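DR2417 (Deinococcus radiodurans, PDB 4XWW) probably degrades and processes RNA as a metal-dependent 5'-3' exonuclease, possibly also an endonuclease, of the metallo-beta-lactamase superfamily. Local coordinates at residues A[55-60]-A[466-471]; A[61-66]-A[452-457]. All coordinates share one frame; numbering follows the deposited sequence.

Contact 1 of 2, residues A[55-60]-A[466-471]. With MN (manganese (II) ion), chain G.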
loop_
_atom_site.group_PDB
_atom_site.type_symbol
_atom_site.label_atom_id
_atom_site.label_comp_id
_atom_site.label_asym_id
_atom_site.label_seq_id
_atom_site.Cartn_x
_atom_site.Cartn_y
_atom_site.Cartn_z
ATOM N N ALA A 55 -4.823 6.427 1.575
ATOM C CA ALA A 55 -5.874 5.569 1.025
ATOM C C ALA A 55 -7.217 5.751 1.726
ATOM O O ALA A 55 -8.261 5.601 1.096
ATOM C CB ALA A 55 -5.441 4.111 1.090
ATOM N N HIS A 56 -7.191 6.078 3.018
ATOM C CA HIS A 56 -8.429 6.285 3.758
ATOM C C HIS A 56 -9.053 7.644 3.441
ATOM O O HIS A 56 -10.223 7.880 3.737
ATOM C CB HIS A 56 -8.205 6.133 5.273
ATOM C CG HIS A 56 -7.388 7.223 5.895
ATOM N ND1 HIS A 56 -6.046 7.394 5.630
ATOM C CD2 HIS A 56 -7.715 8.178 6.799
ATOM C CE1 HIS A 56 -5.587 8.420 6.329
ATOM N NE2 HIS A 56 -6.582 8.912 7.045
ATOM N N GLN A 57 -8.281 8.532 2.823
ATOM C CA GLN A 57 -8.806 9.845 2.442
ATOM C C GLN A 57 -9.314 9.805 1.008
ATOM O O GLN A 57 -8.749 10.418 0.102
ATOM C CB GLN A 57 -7.732 10.914 2.629
ATOM C CG GLN A 57 -7.364 11.099 4.092
ATOM C CD GLN A 57 -6.004 11.745 4.310
ATOM O OE1 GLN A 57 -5.073 11.546 3.535
ATOM N NE2 GLN A 57 -5.887 12.511 5.388
ATOM N N MET A 58 -10.405 9.073 0.808
ATOM C CA MET A 58 -10.846 8.763 -0.538
ATOM C C MET A 58 -11.466 9.945 -1.261
ATOM O O MET A 58 -12.203 10.742 -0.684
ATOM C CB MET A 58 -11.831 7.597 -0.501
ATOM C CG MET A 58 -11.144 6.285 -0.167
ATOM S SD MET A 58 -12.315 4.946 0.072
ATOM C CE MET A 58 -12.987 5.448 1.631
ATOM N N GLY A 59 -11.140 10.048 -2.542
ATOM C CA GLY A 59 -11.761 11.022 -3.409
ATOM C C GLY A 59 -11.096 12.385 -3.418
ATOM O O GLY A 59 -11.320 13.157 -4.338
ATOM N N ILE A 60 -10.271 12.693 -2.421
ATOM C CA ILE A 60 -9.700 14.044 -2.382
ATOM C C ILE A 60 -8.413 14.128 -3.204
ATOM O O ILE A 60 -7.740 13.121 -3.436
ATOM C CB ILE A 60 -9.420 14.547 -0.935
ATOM C CG1 ILE A 60 -8.172 13.897 -0.340
ATOM C CG2 ILE A 60 -10.665 14.425 -0.037
ATOM C CD1 ILE A 60 -7.798 14.458 1.019
ATOM N N ASP A 466 -15.760 13.978 8.544
ATOM C CA ASP A 466 -17.100 13.406 8.638
ATOM C C ASP A 466 -17.571 12.924 7.270
ATOM O O ASP A 466 -18.146 11.843 7.146
ATOM C CB ASP A 466 -18.088 14.425 9.213
ATOM C CG ASP A 466 -17.914 14.628 10.710
ATOM O OD1 ASP A 466 -17.239 13.799 11.355
ATOM O OD2 ASP A 466 -18.464 15.611 11.245
ATOM N N VAL A 467 -17.316 13.732 6.246
ATOM C CA VAL A 467 -17.643 13.367 4.872
ATOM C C VAL A 467 -16.862 12.123 4.433
ATOM O O VAL A 467 -17.414 11.217 3.795
ATOM C CB VAL A 467 -17.343 14.527 3.897
ATOM C CG1 VAL A 467 -17.577 14.098 2.459
ATOM C CG2 VAL A 467 -18.166 15.764 4.244
ATOM N N LEU A 468 -15.577 12.079 4.778
ATOM C CA LEU A 468 -14.726 10.949 4.411
ATOM C C LEU A 468 -15.195 9.641 5.043
ATOM O O LEU A 468 -15.174 8.590 4.404
ATOM C CB LEU A 468 -13.276 11.206 4.818
ATOM C CG LEU A 468 -12.549 12.330 4.093
ATOM C CD1 LEU A 468 -11.086 12.321 4.504
ATOM C CD2 LEU A 468 -12.688 12.171 2.589
ATOM N N LEU A 469 -15.589 9.717 6.311
ATOM C CA LEU A 469 -16.041 8.549 7.056
ATOM C C LEU A 469 -17.248 7.927 6.372
ATOM O O LEU A 469 -17.369 6.703 6.285
ATOM C CB LEU A 469 -16.373 8.936 8.499
ATOM C CG LEU A 469 -16.905 7.870 9.459
ATOM C CD1 LEU A 469 -16.534 8.241 10.883
ATOM C CD2 LEU A 469 -18.418 7.711 9.343
ATOM N N ASP A 470 -18.140 8.783 5.896
ATOM C CA ASP A 470 -19.281 8.340 5.117
ATOM C C ASP A 470 -18.797 7.640 3.850
ATOM O O ASP A 470 -19.303 6.576 3.499
ATOM C CB ASP A 470 -20.201 9.519 4.774
ATOM C CG ASP A 470 -20.916 10.085 5.998
ATOM O OD1 ASP A 470 -20.863 9.452 7.075
ATOM O OD2 ASP A 470 -21.542 11.159 5.882
ATOM N N ARG A 471 -17.805 8.224 3.177
ATOM C CA ARG A 471 -17.218 7.600 1.985
ATOM C C ARG A 471 -16.672 6.198 2.279
ATOM O O ARG A 471 -16.871 5.273 1.478
ATOM C CB ARG A 471 -16.109 8.488 1.394
ATOM C CG ARG A 471 -16.642 9.699 0.623
ATOM C CD ARG A 471 -15.528 10.568 0.041
ATOM N NE ARG A 471 -16.076 11.796 -0.538
ATOM C CZ ARG A 471 -15.347 12.781 -1.052
ATOM N NH1 ARG A 471 -14.024 12.696 -1.069
ATOM N NH2 ARG A 471 -15.950 13.854 -1.552
HETATM MN MN MN G . -12.352 14.110 -6.106
#

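Contact 2 of 2, residues A[61-66]-A[452-457]. With MN (manganese (II) ion), chain G.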
loop_
_atom_site.group_PDB
_atom_site.type_symbol
_atom_site.label_atom_id
_atom_site.label_comp_id
_atom_site.label_asym_id
_atom_site.label_seq_id
_atom_site.Cartn_x
_atom_site.Cartn_y
_atom_site.Cartn_z
ATOM N N ASP A 61 -8.085 15.339 -3.651
ATOM C CA ASP A 61 -6.958 15.543 -4.559
ATOM C C ASP A 61 -5.656 15.887 -3.841
ATOM O O ASP A 61 -4.604 15.325 -4.150
ATOM C CB ASP A 61 -7.293 16.641 -5.567
ATOM C CG ASP A 61 -8.555 16.350 -6.343
ATOM O OD1 ASP A 61 -8.791 15.170 -6.683
ATOM O OD2 ASP A 61 -9.323 17.295 -6.609
ATOM N N LEU A 62 -5.717 16.819 -2.897
ATOM C CA LEU A 62 -4.525 17.187 -2.142
ATOM C C LEU A 62 -4.897 17.776 -0.789
ATOM O O LEU A 62 -6.064 18.016 -0.510
ATOM C CB LEU A 62 -3.671 18.180 -2.942
ATOM C CG LEU A 62 -4.380 19.436 -3.435
ATOM C CD1 LEU A 62 -3.998 20.670 -2.596
ATOM C CD2 LEU A 62 -4.078 19.676 -4.916
ATOM N N ILE A 63 -3.893 17.965 0.056
ATOM C CA ILE A 63 -4.103 18.458 1.407
ATOM C C ILE A 63 -3.211 19.691 1.637
ATOM O O ILE A 63 -2.045 19.682 1.301
ATOM C CB ILE A 63 -3.779 17.368 2.459
ATOM C CG1 ILE A 63 -4.554 16.077 2.152
ATOM C CG2 ILE A 63 -4.067 17.889 3.856
ATOM C CD1 ILE A 63 -4.089 14.859 2.938
ATOM N N VAL A 64 -3.769 20.739 2.217
ATOM C CA VAL A 64 -2.995 21.943 2.488
ATOM C C VAL A 64 -3.107 22.257 3.969
ATOM O O VAL A 64 -4.006 21.753 4.635
ATOM C CB VAL A 64 -3.473 23.121 1.622
ATOM C CG1 VAL A 64 -3.230 22.809 0.161
ATOM C CG2 VAL A 64 -4.929 23.434 1.881
ATOM N N PRO A 65 -2.185 23.079 4.503
ATOM C CA PRO A 65 -2.187 23.285 5.955
ATOM C C PRO A 65 -3.275 24.225 6.423
ATOM O O PRO A 65 -3.658 25.147 5.697
ATOM C CB PRO A 65 -0.801 23.901 6.239
ATOM C CG PRO A 65 -0.018 23.786 4.979
ATOM C CD PRO A 65 -1.019 23.699 3.854
ATOM N N ARG A 66 -3.778 23.982 7.629
ATOM C CA ARG A 66 -4.592 24.967 8.333
ATOM C C ARG A 66 -3.723 26.168 8.657
ATOM O O ARG A 66 -2.641 26.010 9.203
ATOM C CB ARG A 66 -5.181 24.374 9.616
ATOM C CG ARG A 66 -6.473 23.572 9.410
ATOM C CD ARG A 66 -7.599 24.131 10.291
ATOM N NE ARG A 66 -7.574 23.520 11.616
ATOM C CZ ARG A 66 -8.033 24.088 12.725
ATOM N NH1 ARG A 66 -7.955 23.435 13.877
ATOM N NH2 ARG A 66 -8.562 25.302 12.693
ATOM N N ALA A 452 -5.134 19.713 8.888
ATOM C CA ALA A 452 -5.274 19.502 7.458
ATOM C C ALA A 452 -6.531 20.162 6.899
ATOM O O ALA A 452 -7.570 20.211 7.556
ATOM C CB ALA A 452 -5.267 18.006 7.152
ATOM N N VAL A 453 -6.419 20.689 5.685
ATOM C CA VAL A 453 -7.575 21.164 4.935
ATOM C C VAL A 453 -7.606 20.401 3.613
ATOM O O VAL A 453 -6.619 20.407 2.878
ATOM C CB VAL A 453 -7.520 22.671 4.655
ATOM C CG1 VAL A 453 -8.752 23.107 3.855
ATOM C CG2 VAL A 453 -7.426 23.473 5.957
ATOM N N TYR A 454 -8.712 19.711 3.326
ATOM C CA TYR A 454 -8.782 18.913 2.107
ATOM C C TYR A 454 -9.211 19.723 0.894
ATOM O O TYR A 454 -10.084 20.580 0.976
ATOM C CB TYR A 454 -9.745 17.734 2.285
ATOM C CG TYR A 454 -9.408 16.855 3.466
ATOM C CD1 TYR A 454 -8.090 16.577 3.796
ATOM C CD2 TYR A 454 -10.408 16.316 4.260
ATOM C CE1 TYR A 454 -7.773 15.777 4.877
ATOM C CE2 TYR A 454 -10.104 15.514 5.339
ATOM C CZ TYR A 454 -8.786 15.249 5.645
ATOM O OH TYR A 454 -8.489 14.451 6.725
ATOM N N VAL A 455 -8.578 19.433 -0.234
ATOM C CA VAL A 455 -8.984 19.978 -1.523
ATOM C C VAL A 455 -9.552 18.848 -2.381
ATOM O O VAL A 455 -8.907 17.823 -2.579
ATOM C CB VAL A 455 -7.810 20.647 -2.251
ATOM C CG1 VAL A 455 -8.252 21.183 -3.604
ATOM C CG2 VAL A 455 -7.236 21.774 -1.398
ATOM N N ASP A 456 -10.768 19.044 -2.870
ATOM C CA ASP A 456 -11.461 18.039 -3.668
ATOM C C ASP A 456 -12.170 18.757 -4.800
ATOM O O ASP A 456 -13.193 19.388 -4.585
ATOM C CB ASP A 456 -12.456 17.269 -2.810
ATOM C CG ASP A 456 -12.882 15.950 -3.435
ATOM O OD1 ASP A 456 -12.556 15.699 -4.614
ATOM O OD2 ASP A 456 -13.567 15.183 -2.741
ATOM N N GLY A 457 -11.602 18.691 -5.997
ATOM C CA GLY A 457 -12.120 19.469 -7.103
ATOM C C GLY A 457 -11.833 20.941 -6.870
ATOM O O GLY A 457 -10.691 21.332 -6.633
HETATM MN MN MN G . -12.352 14.110 -6.106
#

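Contact 1 of 2, residues A[55-60]-A[466-471]
Arg471 reaches Met58 with its CG anti to its own carbonyl carbon (chi1 -76°) and the chain straight from CG to NE. This carries the guanidinium off the helix and onto the backbone of the 55-60 loop. Arg471 NH1 gives a hydrogen bond of 2.7 Å to Met58 O, with 150° at the hydrogen. The carbonyl oxygen lies at the guanidinium edge and is met on a lone pair in its own plane. NH2 is taken by Asp456, and NE bonds to Gly498 of the second subunit. Each of the three guanidinium nitrogens thus has a polar partner, which should limit the rotation of the group.

Leu468, one turn earlier, brings its two methyls to the loop. Leu468 CD2 sits 3.6 Å from Met58 O and also touches Ile60 CG2, the latter side chain crossing it at about a right angle. Leu468 CD1 lies 3.9 Å from Gln57 CG. The Met58 chain bends at chi3 (-72°), and its CE comes to rest 3.8 Å from Arg471 C, against the helix backbone.

Gln57 to Ile60 form a type II beta turn. Gly59 takes a positive phi in it, and Arg471 NH1 lies 3.7 Å from Gly59 CA. Gly59 O binds the manganese ion at 2.3 Å. The contact joins a metal-binding turn of the metallo-beta-lactamase region to helix 465-477, of the C-terminal region.

Contact 2 of 2, residues A[61-66]-A[452-457]
Backbone hydrogen bonds join Leu62 to Val455 and Val64 to Val453 in an antiparallel strand pair. Val455 N bonds to Leu62 O. Val64 and Val453 bond to each other in both directions. Asp61 and Leu62 both face Val455, which makes a classic beta bulge. Val455 O takes a bond of 2.8 Å from Asp61 N and a weak one from Leu62 N.

The apolar contacts fall mainly on two faces. On one, Leu62 and Val455 lie side by side, with Leu62 CD1 3.6 Å from Val455 CG2. Val64 crosses Val453 obliquely on this face, and Tyr95 of helix 93-97 packs against Leu62, Val64 and Val455. On the other face, Ile63 CG1 meets the edge of the Tyr454 ring at CD1. At the strand end, Ile63 CG2, anti to the backbone N, has Ala452 CB as a neighbour at 3.5 Å. Tyr454 OH is hydrogen-bonded to Asp465. Beyond the paired residues, Arg66 crosses Val453 at about a right angle, its CG touching Val453 CG2 at 3.6 Å, while its guanidinium turns to Asp68.

The side-chain polar contacts gather at the bulge end of the strand pair. Asp61 OD2 accepts a hydrogen bond from Gly457 N at 2.7 Å, nearly straight at 169°. The donor comes from the syn side, 31° out of the carboxylate plane. Asp456 OD1 binds manganese at 2.2 Å. Asp61 OD1 is 3.8 Å from the ion, too far for a bond. The two carboxylates approach to 4.1 Å (Asp61 OD2 to Asp456 OD1). Their mutual repulsion is probably eased by the cation, by Arg471 beside Asp456 and by the Gly457 N-H.

Overall arrangement
The two contacts have centres 12 Å apart, and contact 2 is nested along the chain inside the loop closed by contact 1. They share one manganese ion, bound by Gly59 of contact 1 and Asp456 of contact 2. The two ligand atoms, Gly59 O and Asp456 OD1, are 2.8 Å apart. A salt bridge of 3.0 Å from Arg471 NH2 to Asp456 OD2 ties the helix to this site. The Tyr454 ring packs against both Leu468 and Ile60 of contact 1. The zinc ions, probably the catalytic metals, form a separate site; one lies about 12 Å from the side chain of Pro65. Both contacts also touch the second subunit of the dimer.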